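Nigritoxine (Vibrio nigripulchritudo, PDB 5M41) is a bacterial toxin that acts on crustaceans and insects and has a previously undescribed fold, with a bound magnesium ion. Local coordinates at residues L49-E54 / K108-I113; T84-M89 / R128-S133; D118-N123 / Y163-T168; S126-Q129 / E135-D138. All coordinates share one frame; numbering follows the deposited sequence.

All four contacts lie on the same side of the chain's centre, around the antiparallel sheet that contains strands 86-90 and 110-113. Contact 1 sets helix 34-54 against the outermost strand 110-113; its centre is about 16 Å from that of contact 2, whose M89 packs against L49 and I52. Contact 3 follows contact 1 along the chain, I113 touching F119 and I122. Contacts 2 and 4 share R128 and Q129, have centres about 7 Å apart and are tied by K136 to the F131 carbonyl; contact 4 nests inside the loop closed by contact 3. The magnesium ion, at V189, E192 and D195, is about 12 Å from the T84 side chain and 13 Å from that of K136.

Contact 1 (L49-E54 / K108-I113); sequences LSQIRE and KPYTNI
The Y110 ring carries I52 on one face and Q51 at its edge. I52 CG1 stands over the face, displaced toward the rim near CG, 3.8 Å from the ring centroid and 18° off the normal, a CH-pi contact; its nearest ring atom is Y110 CG, at 3.6 Å. I52 CD1 runs on past the ring to Y110 CB, 4.0 Å away, the two side chains lying antiparallel to one another. At the edge, in the plane of the ring, Q51 CD meets Y110 CE2 at 3.7 Å. Here the Q51 amide is turned nearly perpendicular to the ring plane, at 87°. With CG anti to the backbone N (chi1 -173°) and an extended chain beyond it, Q51 reaches along the ring edge as far as P109, where NE2 lies 3.9 Å from P109 CG. The contact is helix-on-sheet packing: the last turn of helix 34-54 lies against the start of strand 110-113, the outermost strand of a five-stranded antiparallel sheet, and I99 of the adjacent strand touches both I52 and Y110. No hydrogen bond joins the two segments. The first torsion of Y110 turns its ring toward the helix, and its OH makes a weak hydrogen bond to E55 just beyond the helix segment.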
loop_
_atom_site.group_PDB
_atom_site.type_symbol
_atom_site.label_atom_id
_atom_site.label_comp_id
_atom_site.label_asym_id
_atom_site.label_seq_id
_atom_site.Cartn_x
_atom_site.Cartn_y
_atom_site.Cartn_z
ATOM N N LEU A 49 -33.424 -25.751 -12.081
ATOM C CA LEU A 49 -34.880 -25.706 -12.109
ATOM C C LEU A 49 -35.409 -24.471 -12.856
ATOM O O LEU A 49 -36.343 -24.620 -13.639
ATOM C CB LEU A 49 -35.495 -25.798 -10.712
ATOM C CG LEU A 49 -35.165 -27.030 -9.870
ATOM C CD1 LEU A 49 -35.819 -26.888 -8.508
ATOM C CD2 LEU A 49 -35.619 -28.323 -10.546
ATOM N N SER A 50 -34.823 -23.279 -12.647
ATOM C CA SER A 50 -35.245 -22.077 -13.391
ATOM C C SER A 50 -35.105 -22.287 -14.894
ATOM O O SER A 50 -35.972 -21.890 -15.676
ATOM C CB SER A 50 -34.443 -20.830 -13.005
ATOM O OG SER A 50 -34.542 -20.601 -11.612
ATOM N N GLN A 51 -34.007 -22.912 -15.297
ATOM C CA GLN A 51 -33.784 -23.173 -16.703
ATOM C C GLN A 51 -34.805 -24.181 -17.253
ATOM O O GLN A 51 -35.354 -23.990 -18.348
ATOM C CB GLN A 51 -32.338 -23.583 -16.969
ATOM C CG GLN A 51 -32.022 -23.708 -18.454
ATOM C CD GLN A 51 -30.576 -24.087 -18.736
ATOM O OE1 GLN A 51 -30.209 -24.358 -19.885
ATOM N NE2 GLN A 51 -29.753 -24.119 -17.695
ATOM N N ILE A 52 -35.086 -25.226 -16.477
ATOM C CA ILE A 52 -36.101 -26.210 -16.863
ATOM C C ILE A 52 -37.464 -25.520 -17.010
ATOM O O ILE A 52 -38.184 -25.749 -17.986
ATOM C CB ILE A 52 -36.213 -27.383 -15.859
ATOM C CG1 ILE A 52 -34.970 -28.272 -15.913
ATOM C CG2 ILE A 52 -37.456 -28.224 -16.157
ATOM C CD1 ILE A 52 -34.825 -29.189 -14.716
ATOM N N ARG A 53 -37.800 -24.674 -16.040
ATOM C CA ARG A 53 -39.082 -24.009 -16.022
ATOM C C ARG A 53 -39.280 -23.126 -17.252
ATOM O O ARG A 53 -40.266 -23.290 -17.971
ATOM C CB ARG A 53 -39.267 -23.209 -14.735
ATOM C CG ARG A 53 -40.656 -22.606 -14.592
ATOM C CD ARG A 53 -41.014 -22.335 -13.140
ATOM N NE ARG A 53 -40.179 -21.296 -12.529
ATOM C CZ ARG A 53 -40.354 -19.985 -12.694
ATOM N NH1 ARG A 53 -41.337 -19.528 -13.469
ATOM N NH2 ARG A 53 -39.540 -19.129 -12.085
ATOM N N GLU A 54 -38.338 -22.219 -17.502
ATOM C CA GLU A 54 -38.445 -21.255 -18.604
ATOM C C GLU A 54 -38.496 -21.926 -19.983
ATOM O O GLU A 54 -39.111 -21.405 -20.915
ATOM C CB GLU A 54 -37.302 -20.231 -18.549
ATOM C CG GLU A 54 -35.937 -20.792 -18.933
ATOM C CD GLU A 54 -34.837 -19.741 -19.003
ATOM O OE1 GLU A 54 -35.146 -18.546 -19.220
ATOM O OE2 GLU A 54 -33.651 -20.118 -18.854
ATOM N N LYS A 108 -25.425 -30.077 -21.075
ATOM C CA LYS A 108 -26.632 -30.864 -20.771
ATOM C C LYS A 108 -26.923 -30.895 -19.270
ATOM O O LYS A 108 -26.866 -31.987 -18.639
ATOM C CB LYS A 108 -26.483 -32.303 -21.310
ATOM C CG LYS A 108 -26.425 -32.429 -22.825
ATOM C CD LYS A 108 -27.712 -33.041 -23.383
ATOM C CE LYS A 108 -28.892 -32.062 -23.373
ATOM N NZ LYS A 108 -30.194 -32.737 -23.100
ATOM N N PRO A 109 -27.230 -29.716 -18.667
ATOM C CA PRO A 109 -27.486 -29.762 -17.219
ATOM C C PRO A 109 -28.738 -30.569 -16.894
ATOM O O PRO A 109 -28.851 -31.094 -15.790
ATOM C CB PRO A 109 -27.656 -28.284 -16.827
ATOM C CG PRO A 109 -27.946 -27.575 -18.102
ATOM C CD PRO A 109 -27.250 -28.338 -19.189
ATOM N N TYR A 110 -29.660 -30.678 -17.858
ATOM C CA TYR A 110 -30.861 -31.517 -17.717
ATOM C C TYR A 110 -31.163 -32.188 -19.053
ATOM O O TYR A 110 -30.974 -31.592 -20.107
ATOM C CB TYR A 110 -32.069 -30.712 -17.233
ATOM C CG TYR A 110 -32.491 -29.603 -18.182
ATOM C CD1 TYR A 110 -33.511 -29.799 -19.113
ATOM C CD2 TYR A 110 -31.863 -28.359 -18.146
ATOM C CE1 TYR A 110 -33.888 -28.784 -19.984
ATOM C CE2 TYR A 110 -32.229 -27.339 -19.010
ATOM C CZ TYR A 110 -33.238 -27.551 -19.928
ATOM O OH TYR A 110 -33.583 -26.517 -20.789
ATOM N N THR A 111 -31.601 -33.437 -18.987
ATOM C CA THR A 111 -31.932 -34.207 -20.161
ATOM C C THR A 111 -33.294 -34.835 -19.934
ATOM O O THR A 111 -33.554 -35.413 -18.876
ATOM C CB THR A 111 -30.898 -35.318 -20.379
ATOM O OG1 THR A 111 -29.599 -34.746 -20.295
ATOM C CG2 THR A 111 -31.078 -35.995 -21.769
ATOM N N ASN A 112 -34.171 -34.691 -20.920
ATOM C CA ASN A 112 -35.468 -35.350 -20.865
ATOM C C ASN A 112 -35.319 -36.833 -21.127
ATOM O O ASN A 112 -34.851 -37.238 -22.179
ATOM C CB ASN A 112 -36.422 -34.713 -21.866
ATOM C CG ASN A 112 -36.730 -33.278 -21.517
ATOM O OD1 ASN A 112 -37.311 -33.000 -20.470
ATOM N ND2 ASN A 112 -36.310 -32.353 -22.371
ATOM N N ILE A 113 -35.680 -37.644 -20.147
ATOM C CA ILE A 113 -35.675 -39.079 -20.333
ATOM C C ILE A 113 -37.136 -39.471 -20.563
ATOM O O ILE A 113 -37.949 -39.476 -19.631
ATOM C CB ILE A 113 -35.085 -39.818 -19.123
ATOM C CG1 ILE A 113 -33.647 -39.340 -18.815
ATOM C CG2 ILE A 113 -35.181 -41.337 -19.311
ATOM C CD1 ILE A 113 -32.620 -39.585 -19.916
#

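Contact 2 (T84-M89 / R128-S133); sequences TNMFFM and RQNFTS
The carbonyl oxygen of N130 takes the backbone N-H of T84 in a nearly straight bond (T84 N to N130 O 2.8 Å, 170° at the hydrogen); R184 reaches the same oxygen weakly. The N130 side chain is buried and held at both ends of its amide. N85 ND2 gives a 3.1 Å bond to N130 OD1, coming from above the carbonyl plane, with the two amides 71° apart; it also donates to the L202 carbonyl. N130 ND2 bonds to N102 OD1 and weakly to M86 SD, 3.4 Å away. M86 has CG beside its backbone N and is extended from there to SD, which also lies obliquely to the F131 ring, 5.3 Å from its centroid, a Met-aromatic contact. T84 OG1 bonds to H188 and R184, and N85 OD1 to Y41. The type I turn from R128 to F131, between helices 125-128 and 133-136, meets T84 and N85 ahead of strand 86-90 and M86 at its start, while L202 of helix 195-203 touches N130 and L185 of helix 177-191 touches T84.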
loop_
_atom_site.group_PDB
_atom_site.type_symbol
_atom_site.label_atom_id
_atom_site.label_comp_id
_atom_site.label_asym_id
_atom_site.label_seq_id
_atom_site.Cartn_x
_atom_site.Cartn_y
_atom_site.Cartn_z
ATOM N N THR A 84 -22.012 -38.479 -8.659
ATOM C CA THR A 84 -21.814 -37.124 -8.147
ATOM C C THR A 84 -22.562 -36.113 -9.031
ATOM O O THR A 84 -22.631 -36.290 -10.241
ATOM C CB THR A 84 -20.318 -36.831 -8.084
ATOM O OG1 THR A 84 -19.675 -37.871 -7.331
ATOM C CG2 THR A 84 -20.036 -35.459 -7.463
ATOM N N ASN A 85 -23.177 -35.099 -8.429
ATOM C CA ASN A 85 -23.833 -34.009 -9.191
ATOM C C ASN A 85 -25.110 -34.402 -9.937
ATOM O O ASN A 85 -25.605 -33.631 -10.772
ATOM C CB ASN A 85 -22.860 -33.395 -10.202
ATOM C CG ASN A 85 -21.652 -32.735 -9.527
ATOM O OD1 ASN A 85 -21.801 -32.024 -8.524
ATOM N ND2 ASN A 85 -20.457 -32.958 -10.083
ATOM N N MET A 86 -25.609 -35.606 -9.693
ATOM C CA MET A 86 -26.710 -36.148 -10.506
ATOM C C MET A 86 -27.848 -36.678 -9.685
ATOM O O MET A 86 -27.655 -37.200 -8.570
ATOM C CB MET A 86 -26.190 -37.267 -11.420
ATOM C CG MET A 86 -25.139 -36.804 -12.423
ATOM S SD MET A 86 -24.399 -38.168 -13.349
ATOM C CE MET A 86 -25.889 -38.847 -14.089
ATOM N N PHE A 87 -29.050 -36.526 -10.233
ATOM C CA PHE A 87 -30.269 -37.039 -9.624
ATOM C C PHE A 87 -31.342 -37.080 -10.716
ATOM O O PHE A 87 -31.122 -36.568 -11.800
ATOM C CB PHE A 87 -30.733 -36.165 -8.428
ATOM C CG PHE A 87 -30.941 -34.707 -8.775
ATOM C CD1 PHE A 87 -32.196 -34.235 -9.191
ATOM C CD2 PHE A 87 -29.880 -33.796 -8.688
ATOM C CE1 PHE A 87 -32.395 -32.894 -9.514
ATOM C CE2 PHE A 87 -30.086 -32.443 -9.008
ATOM C CZ PHE A 87 -31.336 -31.994 -9.404
ATOM N N PHE A 88 -32.486 -37.693 -10.411
ATOM C CA PHE A 88 -33.615 -37.801 -11.362
ATOM C C PHE A 88 -34.873 -37.160 -10.809
ATOM O O PHE A 88 -35.193 -37.322 -9.618
ATOM C CB PHE A 88 -33.927 -39.274 -11.640
ATOM C CG PHE A 88 -34.694 -39.515 -12.929
ATOM C CD1 PHE A 88 -34.052 -39.446 -14.163
ATOM C CD2 PHE A 88 -36.031 -39.873 -12.896
ATOM C CE1 PHE A 88 -34.745 -39.687 -15.343
ATOM C CE2 PHE A 88 -36.738 -40.120 -14.079
ATOM C CZ PHE A 88 -36.082 -40.041 -15.300
ATOM N N MET A 89 -35.592 -36.449 -11.678
ATOM C CA MET A 89 -36.882 -35.885 -11.329
ATOM C C MET A 89 -37.969 -36.631 -12.123
ATOM O O MET A 89 -38.213 -36.330 -13.292
ATOM C CB MET A 89 -36.910 -34.395 -11.639
ATOM C CG MET A 89 -35.684 -33.652 -11.113
ATOM S SD MET A 89 -35.794 -31.911 -11.535
ATOM C CE MET A 89 -37.138 -31.497 -10.424
ATOM N N ARG A 128 -19.481 -39.125 -17.214
ATOM C CA ARG A 128 -18.598 -40.175 -16.813
ATOM C C ARG A 128 -17.740 -39.784 -15.610
ATOM O O ARG A 128 -17.463 -40.639 -14.767
ATOM C CB ARG A 128 -17.694 -40.552 -17.973
ATOM C CG ARG A 128 -17.000 -41.885 -17.763
ATOM C CD ARG A 128 -16.300 -42.317 -19.042
ATOM N NE ARG A 128 -15.228 -43.241 -18.725
ATOM C CZ ARG A 128 -13.984 -42.869 -18.438
ATOM N NH1 ARG A 128 -13.645 -41.583 -18.448
ATOM N NH2 ARG A 128 -13.077 -43.793 -18.143
ATOM N N GLN A 129 -17.318 -38.515 -15.571
ATOM C CA GLN A 129 -16.509 -37.915 -14.481
ATOM C C GLN A 129 -17.189 -37.998 -13.124
ATOM O O GLN A 129 -16.544 -37.861 -12.101
ATOM C CB GLN A 129 -16.369 -36.411 -14.721
ATOM C CG GLN A 129 -15.125 -35.961 -15.417
ATOM C CD GLN A 129 -15.223 -34.492 -15.806
ATOM O OE1 GLN A 129 -16.127 -33.748 -15.372
ATOM N NE2 GLN A 129 -14.302 -34.069 -16.653
ATOM N N ASN A 130 -18.509 -38.119 -13.131
ATOM C CA ASN A 130 -19.288 -38.124 -11.895
ATOM C C ASN A 130 -19.240 -39.446 -11.147
ATOM O O ASN A 130 -19.814 -39.566 -10.043
ATOM C CB ASN A 130 -20.730 -37.718 -12.187
ATOM C CG ASN A 130 -20.878 -36.226 -12.465
ATOM O OD1 ASN A 130 -20.123 -35.427 -11.941
ATOM N ND2 ASN A 130 -21.875 -35.848 -13.261
ATOM N N PHE A 131 -18.534 -40.428 -11.730
ATOM C CA PHE A 131 -18.384 -41.740 -11.137
ATOM C C PHE A 131 -16.960 -41.945 -10.637
ATOM O O PHE A 131 -16.020 -41.443 -11.234
ATOM C CB PHE A 131 -18.791 -42.824 -12.159
ATOM C CG PHE A 131 -20.247 -42.729 -12.573
ATOM C CD1 PHE A 131 -21.254 -43.324 -11.805
ATOM C CD2 PHE A 131 -20.613 -42.012 -13.716
ATOM C CE1 PHE A 131 -22.592 -43.227 -12.188
ATOM C CE2 PHE A 131 -21.947 -41.892 -14.091
ATOM C CZ PHE A 131 -22.942 -42.500 -13.323
ATOM N N THR A 132 -16.801 -42.670 -9.535
ATOM C CA THR A 132 -15.474 -43.000 -9.021
ATOM C C THR A 132 -14.736 -43.931 -9.987
ATOM O O THR A 132 -15.356 -44.478 -10.917
ATOM C CB THR A 132 -15.566 -43.685 -7.647
ATOM O OG1 THR A 132 -16.201 -44.972 -7.793
ATOM C CG2 THR A 132 -16.350 -42.788 -6.606
ATOM N N SER A 133 -13.428 -44.124 -9.773
ATOM C CA SER A 133 -12.672 -45.140 -10.535
ATOM C C SER A 133 -13.323 -46.505 -10.462
ATOM O O SER A 133 -13.497 -47.176 -11.491
ATOM C CB SER A 133 -11.252 -45.273 -10.018
ATOM O OG SER A 133 -10.606 -44.049 -10.155
#

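Contact 3 (D118-N123 / Y163-T168); sequences DFNNIN and YFNQKT
F164 CB stands over the centre of the F119 ring, 3.9 Å from its centroid and 12° off the normal, a CH-pi contact. The two rings themselves meet obliquely, centroids 5.6 Å apart and planes at 47°, with F119 CE1 and F164 CD2 3.8 Å apart. F119 CG, anti to its carbonyl carbon, carries the ring across to F164. The contact joins helix 117-120, which follows strand 110-113, to the 3-10 segment around 163-165 that precedes strand 170-173, the two outermost strands of the sheet; I113 also packs on F119, and Y81 and F131 touch F164. Polar groups lie beside the aromatic pair. N165 OD1 approaches the F119 ring at its edge, 3.3 Å from CD2, the amide and ring planes 72° apart. N165 ND2 donates to the P116 carbonyl, to which N120 ND2 also makes a weak bond. The two amides are nearly parallel, and N120 ND2 and N165 ND2, 3.3 Å apart, are two donors that share this acceptor without bonding each other.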
loop_
_atom_site.group_PDB
_atom_site.type_symbol
_atom_site.label_atom_id
_atom_site.label_comp_id
_atom_site.label_asym_id
_atom_site.label_seq_id
_atom_site.Cartn_x
_atom_site.Cartn_y
_atom_site.Cartn_z
ATOM N N ASP A 118 -33.122 -43.359 -24.156
ATOM C CA ASP A 118 -32.560 -42.032 -23.858
ATOM C C ASP A 118 -31.322 -42.086 -22.938
ATOM O O ASP A 118 -30.403 -41.296 -23.102
ATOM C CB ASP A 118 -33.628 -41.097 -23.268
ATOM C CG ASP A 118 -34.686 -40.658 -24.297
ATOM O OD1 ASP A 118 -34.365 -40.597 -25.506
ATOM O OD2 ASP A 118 -35.831 -40.340 -23.886
ATOM N N PHE A 119 -31.320 -43.004 -21.967
ATOM C CA PHE A 119 -30.130 -43.279 -21.127
ATOM C C PHE A 119 -28.940 -43.772 -21.963
ATOM O O PHE A 119 -27.790 -43.407 -21.704
ATOM C CB PHE A 119 -30.452 -44.294 -20.010
ATOM C CG PHE A 119 -31.196 -43.698 -18.828
ATOM C CD1 PHE A 119 -30.641 -42.657 -18.084
ATOM C CD2 PHE A 119 -32.439 -44.191 -18.455
ATOM C CE1 PHE A 119 -31.319 -42.106 -16.997
ATOM C CE2 PHE A 119 -33.131 -43.654 -17.373
ATOM C CZ PHE A 119 -32.566 -42.606 -16.637
ATOM N N ASN A 120 -29.226 -44.578 -22.989
ATOM C CA ASN A 120 -28.167 -45.167 -23.807
ATOM C C ASN A 120 -27.398 -44.156 -24.644
ATOM O O ASN A 120 -26.228 -44.376 -24.957
ATOM C CB ASN A 120 -28.715 -46.304 -24.677
ATOM C CG ASN A 120 -29.196 -47.471 -23.844
ATOM O OD1 ASN A 120 -28.549 -48.512 -23.794
ATOM N ND2 ASN A 120 -30.318 -47.293 -23.159
ATOM N N ASN A 121 -28.055 -43.048 -24.972
ATOM C CA ASN A 121 -27.466 -41.980 -25.773
ATOM C C ASN A 121 -26.594 -40.993 -24.978
ATOM O O ASN A 121 -25.919 -40.140 -25.561
ATOM C CB ASN A 121 -28.572 -41.241 -26.538
ATOM C CG ASN A 121 -29.213 -42.106 -27.634
ATOM O OD1 ASN A 121 -28.671 -43.139 -28.041
ATOM N ND2 ASN A 121 -30.368 -41.682 -28.112
ATOM N N ILE A 122 -26.601 -41.119 -23.651
ATOM C CA ILE A 122 -25.763 -40.263 -22.805
ATOM C C ILE A 122 -24.393 -40.883 -22.606
ATOM O O ILE A 122 -24.259 -41.926 -21.956
ATOM C CB ILE A 122 -26.427 -39.937 -21.444
ATOM C CG1 ILE A 122 -27.648 -39.049 -21.694
ATOM C CG2 ILE A 122 -25.445 -39.197 -20.542
ATOM C CD1 ILE A 122 -28.679 -39.104 -20.600
ATOM N N ASN A 123 -23.378 -40.236 -23.170
ATOM C CA ASN A 123 -22.035 -40.794 -23.123
ATOM C C ASN A 123 -20.880 -39.813 -22.848
ATOM O O ASN A 123 -19.729 -40.246 -22.755
ATOM C CB ASN A 123 -21.779 -41.587 -24.414
ATOM C CG ASN A 123 -21.929 -40.738 -25.644
ATOM O OD1 ASN A 123 -21.417 -39.627 -25.709
ATOM N ND2 ASN A 123 -22.656 -41.252 -26.629
ATOM N N TYR A 163 -27.043 -48.622 -18.612
ATOM C CA TYR A 163 -27.204 -49.466 -17.418
ATOM C C TYR A 163 -28.155 -48.898 -16.345
ATOM O O TYR A 163 -28.632 -49.637 -15.483
ATOM C CB TYR A 163 -25.846 -49.849 -16.808
ATOM C CG TYR A 163 -25.111 -48.729 -16.101
ATOM C CD1 TYR A 163 -25.111 -48.644 -14.705
ATOM C CD2 TYR A 163 -24.391 -47.769 -16.822
ATOM C CE1 TYR A 163 -24.429 -47.625 -14.046
ATOM C CE2 TYR A 163 -23.710 -46.748 -16.173
ATOM C CZ TYR A 163 -23.727 -46.688 -14.787
ATOM O OH TYR A 163 -23.040 -45.689 -14.144
ATOM N N PHE A 164 -28.449 -47.604 -16.416
ATOM C CA PHE A 164 -29.415 -46.988 -15.505
ATOM C C PHE A 164 -30.806 -47.633 -15.666
ATOM O O PHE A 164 -31.637 -47.573 -14.767
ATOM C CB PHE A 164 -29.488 -45.470 -15.745
ATOM C CG PHE A 164 -28.489 -44.654 -14.946
ATOM C CD1 PHE A 164 -27.175 -45.099 -14.740
ATOM C CD2 PHE A 164 -28.861 -43.408 -14.425
ATOM C CE1 PHE A 164 -26.264 -44.329 -14.008
ATOM C CE2 PHE A 164 -27.950 -42.627 -13.701
ATOM C CZ PHE A 164 -26.653 -43.092 -13.493
ATOM N N ASN A 165 -31.049 -48.276 -16.809
ATOM C CA ASN A 165 -32.335 -48.940 -17.047
ATOM C C ASN A 165 -32.569 -50.203 -16.231
ATOM O O ASN A 165 -33.712 -50.618 -16.045
ATOM C CB ASN A 165 -32.510 -49.236 -18.530
ATOM C CG ASN A 165 -32.718 -47.986 -19.328
ATOM O OD1 ASN A 165 -33.650 -47.230 -19.062
ATOM N ND2 ASN A 165 -31.841 -47.739 -20.292
ATOM N N GLN A 166 -31.493 -50.806 -15.742
ATOM C CA GLN A 166 -31.601 -52.027 -14.947
ATOM C C GLN A 166 -31.617 -51.741 -13.449
ATOM O O GLN A 166 -31.949 -52.621 -12.644
ATOM C CB GLN A 166 -30.469 -52.986 -15.301
ATOM C CG GLN A 166 -30.475 -53.388 -16.771
ATOM C CD GLN A 166 -29.081 -53.365 -17.374
ATOM O OE1 GLN A 166 -28.082 -53.593 -16.676
ATOM N NE2 GLN A 166 -29.002 -53.077 -18.674
ATOM N N LYS A 167 -31.291 -50.507 -13.077
ATOM C CA LYS A 167 -31.196 -50.163 -11.659
ATOM C C LYS A 167 -32.475 -49.550 -11.122
ATOM O O LYS A 167 -33.255 -48.929 -11.853
ATOM C CB LYS A 167 -29.981 -49.268 -11.382
ATOM C CG LYS A 167 -28.659 -50.025 -11.358
ATOM C CD LYS A 167 -27.493 -49.063 -11.271
ATOM C CE LYS A 167 -26.157 -49.782 -11.214
ATOM N NZ LYS A 167 -25.929 -50.499 -9.936
ATOM N N THR A 168 -32.698 -49.751 -9.834
ATOM C CA THR A 168 -33.844 -49.165 -9.182
ATOM C C THR A 168 -33.350 -48.196 -8.077
ATOM O O THR A 168 -32.840 -48.630 -7.039
ATOM C CB THR A 168 -34.814 -50.258 -8.705
ATOM O OG1 THR A 168 -35.953 -49.647 -8.094
ATOM C CG2 THR A 168 -34.130 -51.228 -7.725
#

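Contact 4 (S126-Q129 / E135-D138); sequences SFRQ and EKRD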
loop_
_atom_site.group_PDB
_atom_site.type_symbol
_atom_site.label_atom_id
_atom_site.label_comp_id
_atom_site.label_asym_id
_atom_site.label_seq_id
_atom_site.Cartn_x
_atom_site.Cartn_y
_atom_site.Cartn_z
ATOM N N SER A 126 -18.529 -35.401 -19.196
ATOM C CA SER A 126 -19.092 -34.650 -18.086
ATOM C C SER A 126 -20.064 -35.484 -17.233
ATOM O O SER A 126 -20.405 -35.072 -16.117
ATOM C CB SER A 126 -19.749 -33.354 -18.562
ATOM O OG SER A 126 -21.004 -33.607 -19.168
ATOM N N PHE A 127 -20.515 -36.624 -17.767
ATOM C CA PHE A 127 -21.322 -37.592 -17.012
ATOM C C PHE A 127 -20.417 -38.659 -16.406
ATOM O O PHE A 127 -20.528 -39.009 -15.223
ATOM C CB PHE A 127 -22.393 -38.237 -17.903
ATOM C CG PHE A 127 -23.566 -37.335 -18.177
ATOM C CD1 PHE A 127 -24.711 -37.401 -17.390
ATOM C CD2 PHE A 127 -23.505 -36.368 -19.186
ATOM C CE1 PHE A 127 -25.784 -36.549 -17.629
ATOM C CE2 PHE A 127 -24.579 -35.506 -19.425
ATOM C CZ PHE A 127 -25.720 -35.607 -18.652
ATOM N N ARG A 128 -19.481 -39.125 -17.214
ATOM C CA ARG A 128 -18.598 -40.175 -16.813
ATOM C C ARG A 128 -17.740 -39.784 -15.610
ATOM O O ARG A 128 -17.463 -40.639 -14.767
ATOM C CB ARG A 128 -17.694 -40.552 -17.973
ATOM C CG ARG A 128 -17.000 -41.885 -17.763
ATOM C CD ARG A 128 -16.300 -42.317 -19.042
ATOM N NE ARG A 128 -15.228 -43.241 -18.725
ATOM C CZ ARG A 128 -13.984 -42.869 -18.438
ATOM N NH1 ARG A 128 -13.645 -41.583 -18.448
ATOM N NH2 ARG A 128 -13.077 -43.793 -18.143
ATOM N N GLN A 129 -17.318 -38.515 -15.571
ATOM C CA GLN A 129 -16.509 -37.915 -14.481
ATOM C C GLN A 129 -17.189 -37.998 -13.124
ATOM O O GLN A 129 -16.544 -37.861 -12.101
ATOM C CB GLN A 129 -16.369 -36.411 -14.721
ATOM C CG GLN A 129 -15.125 -35.961 -15.417
ATOM C CD GLN A 129 -15.223 -34.492 -15.806
ATOM O OE1 GLN A 129 -16.127 -33.748 -15.372
ATOM N NE2 GLN A 129 -14.302 -34.069 -16.653
ATOM N N GLU A 135 -16.478 -47.177 -9.851
ATOM C CA GLU A 135 -17.794 -47.177 -10.493
ATOM C C GLU A 135 -17.787 -47.044 -12.008
ATOM O O GLU A 135 -18.791 -47.399 -12.646
ATOM C CB GLU A 135 -18.692 -46.051 -9.951
ATOM C CG GLU A 135 -19.056 -46.146 -8.472
ATOM C CD GLU A 135 -19.415 -44.795 -7.859
ATOM O OE1 GLU A 135 -19.164 -43.736 -8.484
ATOM O OE2 GLU A 135 -19.956 -44.805 -6.734
ATOM N N LYS A 136 -16.709 -46.488 -12.568
ATOM C CA LYS A 136 -16.692 -46.029 -13.961
ATOM C C LYS A 136 -16.886 -47.182 -14.950
ATOM O O LYS A 136 -17.422 -46.993 -16.050
ATOM C CB LYS A 136 -15.373 -45.334 -14.283
ATOM C CG LYS A 136 -15.413 -43.813 -14.239
ATOM C CD LYS A 136 -14.002 -43.294 -14.475
ATOM C CE LYS A 136 -13.946 -41.784 -14.585
ATOM N NZ LYS A 136 -14.157 -41.129 -13.272
ATOM N N ARG A 137 -16.437 -48.364 -14.541
ATOM C CA ARG A 137 -16.550 -49.582 -15.348
ATOM C C ARG A 137 -18.021 -49.988 -15.661
ATOM O O ARG A 137 -18.279 -50.612 -16.682
ATOM C CB ARG A 137 -15.736 -50.712 -14.668
ATOM C CG ARG A 137 -15.739 -52.080 -15.341
ATOM C CD ARG A 137 -15.176 -52.067 -16.764
ATOM N NE ARG A 137 -15.411 -53.347 -17.444
ATOM C CZ ARG A 137 -16.561 -53.714 -18.017
ATOM N NH1 ARG A 137 -17.620 -52.905 -18.017
ATOM N NH2 ARG A 137 -16.657 -54.903 -18.593
ATOM N N ASP A 138 -18.972 -49.609 -14.799
ATOM C CA ASP A 138 -20.382 -49.993 -14.957
ATOM C C ASP A 138 -20.935 -49.676 -16.355
ATOM O O ASP A 138 -21.705 -50.463 -16.915
ATOM C CB ASP A 138 -21.276 -49.328 -13.897
ATOM C CG ASP A 138 -21.037 -49.857 -12.482
ATOM O OD1 ASP A 138 -21.569 -49.248 -11.525
ATOM O OD2 ASP A 138 -20.327 -50.867 -12.308
#
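K136 passes over one face of the R128 guanidinium, and this is where the contact is packed: K136 CD sits 3.8 Å above the plane, offset toward the rim, with R128 NH2 3.8 Å away, and K136 CE lies 3.9 Å from R128 NH1. The two chains cross at about a right angle. R128 has CG anti to the backbone N (chi1 -164°) and an extended chain from CG to NE that carries the guanidinium out to K136 CD and CE. K136 bends only near its end, at chi4 (72°), and that turn brings NZ toward the backbone of the loop, where it donates to the F131 carbonyl. The polar ends make a looser part of the contact. K136 NZ is 3.7 Å from R128 O, and no hydrogen bond crosses between the two segments; the charged atoms R128 NH1 and K136 NZ stay 5.2 Å apart while the aliphatic part of K136 covers the guanidinium. R128 NH1 has its salt bridge with E125, which would offset part of its charge. Q129 borders this side, its CA 4.2 Å from K136 NZ. All three touching residues are partly exposed, and W159 also touches R128. Two short helices, 125-128 and 133-136, are joined here by a loop containing a type I turn, and the second begins with a capping box: T132 OG1 caps the backbone N of E135, and E135 OE1 accepts from T132 N.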